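Local coordinates for hydroxyethylphosphonate dioxygenase (Streptomyces albus, PDB 6B9R), which probably uses a mononuclear iron centre and molecular oxygen to cleave 2-hydroxyethylphosphonate to hydroxymethylphosphonate in phosphonate biosynthesis, at residues V143-G148 and N162-S167; P107-R112 and H190-R195. One frame throughout, in Å; residues are numbered along the deposited sequence.

Contact 1 of 2, residues V143-G148 and N162-S167; sequences VEWNKG and NYYFRS. With 2HE ((2-hydroxyethyl)phosphonic acid), chain F.
The indole of W145 is filled on both faces. Over one lies the guanidinium of R166, with the planes 7° apart and CZ 3.4 Å from the centroid of the five-membered ring, 7° off its normal: a cation-pi stack. Against the opposite face sit Y164 CB, 3.5 Å from W145 CH2, and, toward the rim, CG1 of V143. The extended chain of R166 prolongs the stack, for its CD lies 3.8 Å from the centroid of the six-membered indole ring. W145 NE1 and R166 NH2 are 3.2 Å apart, but both are donors, so the attraction is through the face; R166 NE instead bonds to S171 OG on the adjacent strand. At the guanidinium edge, in its plane, a water accepts weakly from R166 NH1 and donates to N146 O. V143 divides its branches: with CG1 anti to the backbone N, CG2 is left to press on the face of the Y164 ring, 3.5 Å from CE2. Beyond W145 the chain closes an Asx turn, N146 OD1 accepting from G148 N at 2.8 Å. The amide's other end, ND2, donates to O1 of the substrate at 2.8 Å and 153°. The loop is thus packed on strand 161-167 just ahead of the iron ligand H149, in a phosphonate pocket carried by a cupin-type beta fold.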
loop_
_atom_site.group_PDB
_atom_site.type_symbol
_atom_site.label_atom_id
_atom_site.label_comp_id
_atom_site.label_asym_id
_atom_site.label_seq_id
_atom_site.Cartn_x
_atom_site.Cartn_y
_atom_site.Cartn_z
ATOM N N VAL A 143 24.732 0.983 -29.747
ATOM C CA VAL A 143 23.884 0.784 -28.577
ATOM C C VAL A 143 22.639 1.646 -28.718
ATOM O O VAL A 143 22.728 2.859 -28.946
ATOM C CB VAL A 143 24.651 1.126 -27.291
ATOM C CG1 VAL A 143 23.745 0.984 -26.082
ATOM C CG2 VAL A 143 25.887 0.248 -27.169
ATOM N N GLU A 144 21.476 1.029 -28.592
ATOM C CA GLU A 144 20.208 1.739 -28.685
ATOM C C GLU A 144 19.567 1.694 -27.308
ATOM O O GLU A 144 19.188 0.624 -26.830
ATOM C CB GLU A 144 19.303 1.126 -29.749
ATOM C CG GLU A 144 19.828 1.317 -31.159
ATOM C CD GLU A 144 19.704 2.755 -31.665
ATOM O OE1 GLU A 144 19.029 3.583 -31.020
ATOM O OE2 GLU A 144 20.284 3.059 -32.724
ATOM N N TRP A 145 19.465 2.857 -26.676
ATOM C CA TRP A 145 19.018 2.971 -25.300
ATOM C C TRP A 145 17.503 3.060 -25.250
ATOM O O TRP A 145 16.864 3.539 -26.188
ATOM C CB TRP A 145 19.608 4.221 -24.654
ATOM C CG TRP A 145 21.090 4.228 -24.580
ATOM C CD1 TRP A 145 21.966 4.436 -25.596
ATOM C CD2 TRP A 145 21.868 4.024 -23.407
ATOM N NE1 TRP A 145 23.261 4.368 -25.127
ATOM C CE2 TRP A 145 23.222 4.114 -23.782
ATOM C CE3 TRP A 145 21.550 3.766 -22.069
ATOM C CZ2 TRP A 145 24.254 3.967 -22.869
ATOM C CZ3 TRP A 145 22.581 3.612 -21.164
ATOM C CH2 TRP A 145 23.910 3.715 -21.568
ATOM N N ASN A 146 16.934 2.612 -24.140
ATOM C CA ASN A 146 15.533 2.899 -23.883
ATOM C C ASN A 146 15.430 4.226 -23.132
ATOM O O ASN A 146 16.430 4.891 -22.849
ATOM C CB ASN A 146 14.846 1.739 -23.149
ATOM C CG ASN A 146 15.319 1.556 -21.701
ATOM O OD1 ASN A 146 15.817 2.480 -21.057
ATOM N ND2 ASN A 146 15.141 0.344 -21.182
ATOM N N LYS A 147 14.203 4.618 -22.809
ATOM C CA LYS A 147 13.946 5.867 -22.114
ATOM C C LYS A 147 13.804 5.671 -20.617
ATOM O O LYS A 147 13.490 6.631 -19.903
ATOM C CB LYS A 147 12.683 6.518 -22.679
ATOM C CG LYS A 147 12.711 6.656 -24.193
ATOM C CD LYS A 147 11.436 7.314 -24.718
ATOM C CE LYS A 147 11.399 7.357 -26.239
ATOM N NZ LYS A 147 9.989 7.431 -26.727
ATOM N N GLY A 148 14.025 4.452 -20.131
ATOM C CA GLY A 148 13.699 4.119 -18.763
ATOM C C GLY A 148 12.213 3.847 -18.640
ATOM O O GLY A 148 11.413 4.336 -19.443
ATOM N N ASN A 162 26.569 -7.293 -22.491
ATOM C CA ASN A 162 26.991 -5.994 -21.972
ATOM C C ASN A 162 25.774 -5.252 -21.431
ATOM O O ASN A 162 24.737 -5.186 -22.098
ATOM C CB ASN A 162 27.672 -5.153 -23.057
ATOM C CG ASN A 162 29.138 -5.475 -23.207
ATOM O OD1 ASN A 162 29.681 -6.298 -22.467
ATOM N ND2 ASN A 162 29.796 -4.822 -24.163
ATOM N N TYR A 163 25.917 -4.682 -20.234
ATOM C CA TYR A 163 24.881 -3.905 -19.567
ATOM C C TYR A 163 25.250 -2.427 -19.634
ATOM O O TYR A 163 26.336 -2.032 -19.197
ATOM C CB TYR A 163 24.716 -4.344 -18.114
ATOM C CG TYR A 163 23.632 -3.593 -17.375
ATOM C CD1 TYR A 163 22.342 -3.544 -17.878
ATOM C CD2 TYR A 163 23.895 -2.932 -16.181
ATOM C CE1 TYR A 163 21.340 -2.865 -17.220
ATOM C CE2 TYR A 163 22.884 -2.229 -15.519
ATOM C CZ TYR A 163 21.620 -2.211 -16.042
ATOM O OH TYR A 163 20.619 -1.530 -15.388
ATOM N N TYR A 164 24.355 -1.620 -20.187
ATOM C CA TYR A 164 24.549 -0.182 -20.311
ATOM C C TYR A 164 23.536 0.535 -19.435
ATOM O O TYR A 164 22.367 0.146 -19.388
ATOM C CB TYR A 164 24.386 0.269 -21.763
ATOM C CG TYR A 164 25.274 -0.473 -22.729
ATOM C CD1 TYR A 164 24.919 -1.730 -23.203
ATOM C CD2 TYR A 164 26.467 0.084 -23.168
ATOM C CE1 TYR A 164 25.736 -2.418 -24.080
ATOM C CE2 TYR A 164 27.292 -0.592 -24.044
ATOM C CZ TYR A 164 26.918 -1.838 -24.502
ATOM O OH TYR A 164 27.732 -2.511 -25.375
ATOM N N PHE A 165 23.978 1.576 -18.732
ATOM C CA PHE A 165 23.063 2.253 -17.827
ATOM C C PHE A 165 23.448 3.716 -17.684
ATOM O O PHE A 165 24.626 4.077 -17.774
ATOM C CB PHE A 165 23.005 1.561 -16.458
ATOM C CG PHE A 165 24.343 1.353 -15.802
ATOM C CD1 PHE A 165 25.136 0.271 -16.142
ATOM C CD2 PHE A 165 24.778 2.206 -14.799
ATOM C CE1 PHE A 165 26.354 0.058 -15.514
ATOM C CE2 PHE A 165 25.981 1.996 -14.167
ATOM C CZ PHE A 165 26.777 0.922 -14.528
ATOM N N ARG A 166 22.426 4.557 -17.466
ATOM C CA ARG A 166 22.578 6.008 -17.432
ATOM C C ARG A 166 21.998 6.578 -16.146
ATOM O O ARG A 166 20.990 6.088 -15.628
ATOM C CB ARG A 166 21.889 6.678 -18.635
ATOM C CG ARG A 166 22.768 6.828 -19.848
ATOM C CD ARG A 166 21.951 7.278 -21.046
ATOM N NE ARG A 166 22.747 7.330 -22.263
ATOM C CZ ARG A 166 22.233 7.459 -23.481
ATOM N NH1 ARG A 166 20.915 7.537 -23.647
ATOM N NH2 ARG A 166 23.036 7.500 -24.535
ATOM N N SER A 167 22.644 7.626 -15.644
ATOM C CA SER A 167 22.214 8.306 -14.430
ATOM C C SER A 167 22.925 9.645 -14.389
ATOM O O SER A 167 24.132 9.706 -14.642
ATOM C CB SER A 167 22.545 7.471 -13.183
ATOM O OG SER A 167 22.211 8.154 -11.987
HETATM O O3 2HE F . 13.609 -2.380 -21.188
HETATM P P 2HE F . 14.026 -2.730 -22.572
HETATM O O1 2HE F . 14.590 -1.429 -23.332
HETATM O O2 2HE F . 12.800 -3.362 -23.415
HETATM C CA 2HE F . 15.343 -3.953 -22.382
HETATM C CB 2HE F . 14.948 -4.865 -21.224
HETATM O O4 2HE F . 15.184 -4.237 -19.953
HETATM O O HOH W 1 18.010 7.301 -22.755
#

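Contact 2 of 2, residues P107-R112 and H190-R195; sequences PYYEYR and HSFTAR. With FE (Fe (III) ion), chain E; 2HE ((2-hydroxyethyl)phosphonic acid), chain F.
The hydroxyl of Y109 is held from two directions: F192 N donates to it over 3.0 Å with a bent N-H...O angle of 138°, while OH itself donates to a water 2.9 Å away. That water also donates to H190 O and to O1 of the substrate. The setting is the cupin-type beta fold, where strands 107-112 and 190-194 belong to different sheets; their axes approach to 8.3 Å at an angle of 98°, so side chains rather than a backbone pairing join them. A classic beta bulge, in which Y108 and Y109 both face I101, is consistent with two successive tyrosines both reaching strand 190-194. CD2 of Y108 lies over the centre of the Y109 ring, and Y108 OH donates to S191 OG at 2.8 Å, with the serine oxygen near the plane of the phenol at its edge. A second water ties Y108 O to F192 O. With CG anti to the carbonyl carbon (chi1 -64°), the ring of Y109 is carried in between strand 190-194 and the substrate, CE2 lying 3.6 Å from the substrate's CA. A phenylalanine in place of Y109 would probably keep the ring packing but leave F192 N without its side-chain acceptor and the bridging water without its tyrosine donor. Two residues on, Y111 OH donates to substrate O2 in a very short bond of 2.5 Å. Across the pocket H190 NE2 binds iron at 2.2 Å, alongside H149 and Q153, a water and substrate atoms O3 and O4, six donors in all. ND1, on the other side of the imidazole, is hydrogen-bonded to A188 O. The edge of F192 borders this chelate, placing CE1 3.4 Å from substrate O4.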
loop_
_atom_site.group_PDB
_atom_site.type_symbol
_atom_site.label_atom_id
_atom_site.label_comp_id
_atom_site.label_asym_id
_atom_site.label_seq_id
_atom_site.Cartn_x
_atom_site.Cartn_y
_atom_site.Cartn_z
ATOM N N PRO A 107 17.074 -5.624 -36.207
ATOM C CA PRO A 107 16.579 -6.304 -35.001
ATOM C C PRO A 107 17.528 -6.094 -33.832
ATOM O O PRO A 107 18.749 -6.184 -33.976
ATOM C CB PRO A 107 16.516 -7.777 -35.424
ATOM C CG PRO A 107 16.383 -7.737 -36.920
ATOM C CD PRO A 107 17.180 -6.538 -37.361
ATOM N N TYR A 108 16.963 -5.788 -32.674
ATOM C CA TYR A 108 17.758 -5.455 -31.500
ATOM C C TYR A 108 17.486 -6.372 -30.319
ATOM O O TYR A 108 18.431 -6.815 -29.660
ATOM C CB TYR A 108 17.510 -3.983 -31.103
ATOM C CG TYR A 108 18.597 -3.398 -30.226
ATOM C CD1 TYR A 108 19.710 -2.774 -30.784
ATOM C CD2 TYR A 108 18.524 -3.496 -28.839
ATOM C CE1 TYR A 108 20.714 -2.248 -29.986
ATOM C CE2 TYR A 108 19.521 -2.977 -28.031
ATOM C CZ TYR A 108 20.619 -2.358 -28.609
ATOM O OH TYR A 108 21.612 -1.837 -27.802
ATOM N N TYR A 109 16.219 -6.692 -30.053
ATOM C CA TYR A 109 15.831 -7.627 -29.005
ATOM C C TYR A 109 14.770 -8.575 -29.549
ATOM O O TYR A 109 13.964 -8.196 -30.401
ATOM C CB TYR A 109 15.216 -6.929 -27.785
ATOM C CG TYR A 109 16.094 -5.988 -26.988
ATOM C CD1 TYR A 109 17.394 -6.328 -26.633
ATOM C CD2 TYR A 109 15.591 -4.770 -26.548
ATOM C CE1 TYR A 109 18.173 -5.464 -25.883
ATOM C CE2 TYR A 109 16.359 -3.902 -25.800
ATOM C CZ TYR A 109 17.650 -4.253 -25.467
ATOM O OH TYR A 109 18.408 -3.382 -24.718
ATOM N N GLU A 110 14.771 -9.809 -29.053
ATOM C CA GLU A 110 13.587 -10.660 -29.107
ATOM C C GLU A 110 13.063 -10.842 -27.694
ATOM O O GLU A 110 13.811 -11.279 -26.809
ATOM C CB GLU A 110 13.867 -12.040 -29.715
ATOM C CG GLU A 110 12.585 -12.899 -29.754
ATOM C CD GLU A 110 12.802 -14.349 -30.173
ATOM O OE1 GLU A 110 13.960 -14.759 -30.353
ATOM O OE2 GLU A 110 11.791 -15.077 -30.313
ATOM N N TYR A 111 11.786 -10.506 -27.493
ATOM C CA TYR A 111 11.106 -10.626 -26.209
ATOM C C TYR A 111 10.219 -11.864 -26.183
ATOM O O TYR A 111 9.566 -12.192 -27.177
ATOM C CB TYR A 111 10.209 -9.419 -25.923
ATOM C CG TYR A 111 10.850 -8.057 -25.869
ATOM C CD1 TYR A 111 11.032 -7.310 -27.026
ATOM C CD2 TYR A 111 11.216 -7.488 -24.654
ATOM C CE1 TYR A 111 11.584 -6.045 -26.982
ATOM C CE2 TYR A 111 11.776 -6.219 -24.597
ATOM C CZ TYR A 111 11.955 -5.505 -25.767
ATOM O OH TYR A 111 12.497 -4.243 -25.722
ATOM N N ARG A 112 10.167 -12.522 -25.026
ATOM C CA ARG A 112 9.237 -13.623 -24.789
ATOM C C ARG A 112 8.661 -13.481 -23.388
ATOM O O ARG A 112 9.417 -13.289 -22.428
ATOM C CB ARG A 112 9.937 -14.989 -24.944
ATOM C CG ARG A 112 10.377 -15.295 -26.368
ATOM C CD ARG A 112 11.006 -16.674 -26.487
ATOM N NE ARG A 112 11.682 -16.840 -27.768
ATOM C CZ ARG A 112 12.584 -17.786 -28.015
ATOM N NH1 ARG A 112 12.921 -18.655 -27.068
ATOM N NH2 ARG A 112 13.154 -17.856 -29.211
ATOM N N HIS A 190 18.511 2.213 -19.838
ATOM C CA HIS A 190 19.488 1.134 -19.932
ATOM C C HIS A 190 19.386 0.441 -21.286
ATOM O O HIS A 190 18.452 0.672 -22.063
ATOM C CB HIS A 190 19.325 0.133 -18.780
ATOM C CG HIS A 190 17.944 -0.429 -18.643
ATOM N ND1 HIS A 190 16.925 0.237 -17.999
ATOM C CD2 HIS A 190 17.418 -1.606 -19.062
ATOM C CE1 HIS A 190 15.829 -0.501 -18.032
ATOM N NE2 HIS A 190 16.104 -1.625 -18.669
ATOM N N SER A 191 20.396 -0.387 -21.576
ATOM C CA SER A 191 20.433 -1.167 -22.807
ATOM C C SER A 191 21.263 -2.424 -22.583
ATOM O O SER A 191 21.978 -2.553 -21.585
ATOM C CB SER A 191 20.999 -0.351 -23.973
ATOM O OG SER A 191 20.773 -1.012 -25.210
ATOM N N PHE A 192 21.160 -3.355 -23.538
ATOM C CA PHE A 192 21.917 -4.603 -23.517
ATOM C C PHE A 192 22.379 -4.949 -24.924
ATOM O O PHE A 192 21.623 -4.796 -25.886
ATOM C CB PHE A 192 21.094 -5.784 -22.993
ATOM C CG PHE A 192 20.422 -5.535 -21.689
ATOM C CD1 PHE A 192 19.158 -4.954 -21.650
ATOM C CD2 PHE A 192 21.029 -5.906 -20.498
ATOM C CE1 PHE A 192 18.503 -4.736 -20.442
ATOM C CE2 PHE A 192 20.374 -5.697 -19.274
ATOM C CZ PHE A 192 19.113 -5.103 -19.254
ATOM N N THR A 193 23.623 -5.419 -25.038
ATOM C CA THR A 193 24.168 -5.949 -26.281
ATOM C C THR A 193 24.883 -7.264 -25.990
ATOM O O THR A 193 25.111 -7.628 -24.834
ATOM C CB THR A 193 25.156 -4.970 -26.935
ATOM O OG1 THR A 193 26.275 -4.790 -26.062
ATOM C CG2 THR A 193 24.502 -3.613 -27.199
ATOM N N ALA A 194 25.260 -7.977 -27.053
ATOM C CA ALA A 194 26.070 -9.186 -26.944
ATOM C C ALA A 194 27.501 -8.874 -27.359
ATOM O O ALA A 194 27.721 -8.209 -28.376
ATOM C CB ALA A 194 25.514 -10.318 -27.815
ATOM N N ARG A 195 28.468 -9.363 -26.581
ATOM C CA ARG A 195 29.873 -9.221 -26.949
ATOM C C ARG A 195 30.298 -10.206 -28.024
ATOM O O ARG A 195 31.400 -10.072 -28.564
ATOM C CB ARG A 195 30.777 -9.404 -25.723
ATOM C CG ARG A 195 30.723 -8.243 -24.752
ATOM C CD ARG A 195 31.847 -8.295 -23.723
ATOM N NE ARG A 195 31.879 -9.547 -22.970
ATOM C CZ ARG A 195 31.032 -9.859 -21.991
ATOM N NH1 ARG A 195 31.150 -11.020 -21.358
ATOM N NH2 ARG A 195 30.049 -9.019 -21.654
HETATM FE FE FE E . 14.203 -2.658 -18.814
HETATM O O3 2HE F . 13.609 -2.380 -21.188
HETATM P P 2HE F . 14.026 -2.730 -22.572
HETATM O O1 2HE F . 14.590 -1.429 -23.332
HETATM O O2 2HE F . 12.800 -3.362 -23.415
HETATM C CA 2HE F . 15.343 -3.953 -22.382
HETATM C CB 2HE F . 14.948 -4.865 -21.224
HETATM O O4 2HE F . 15.184 -4.237 -19.953
HETATM O O HOH W 2 20.828 -6.325 -28.151
HETATM O O HOH W 3 16.990 -1.111 -23.720
HETATM O O HOH W 4 12.621 -4.647 -19.082
#

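Overall arrangement
Contacts 1 and 2 lie with centres about 11 Å apart and both reach one small antiparallel sheet, in which strands 161-167 and 190-194 are neighbours. Direct evidence is the 2.8 Å approach of N162 N to T193 O and that of Y164 OH to T193 OG1, also 2.8 Å, both probable hydrogen bonds. The loop of contact 1 is tied in as well: E144 N bonds to Y108 OH, E144 O to S191 OG, and N146 OD1 to H190 N. In sequence, contact 1 is nested inside the loop closed by contact 2. Both touch the substrate, which is also hydrogen-bonded to R103, Q153 and, from the second subunit, K29 and W449.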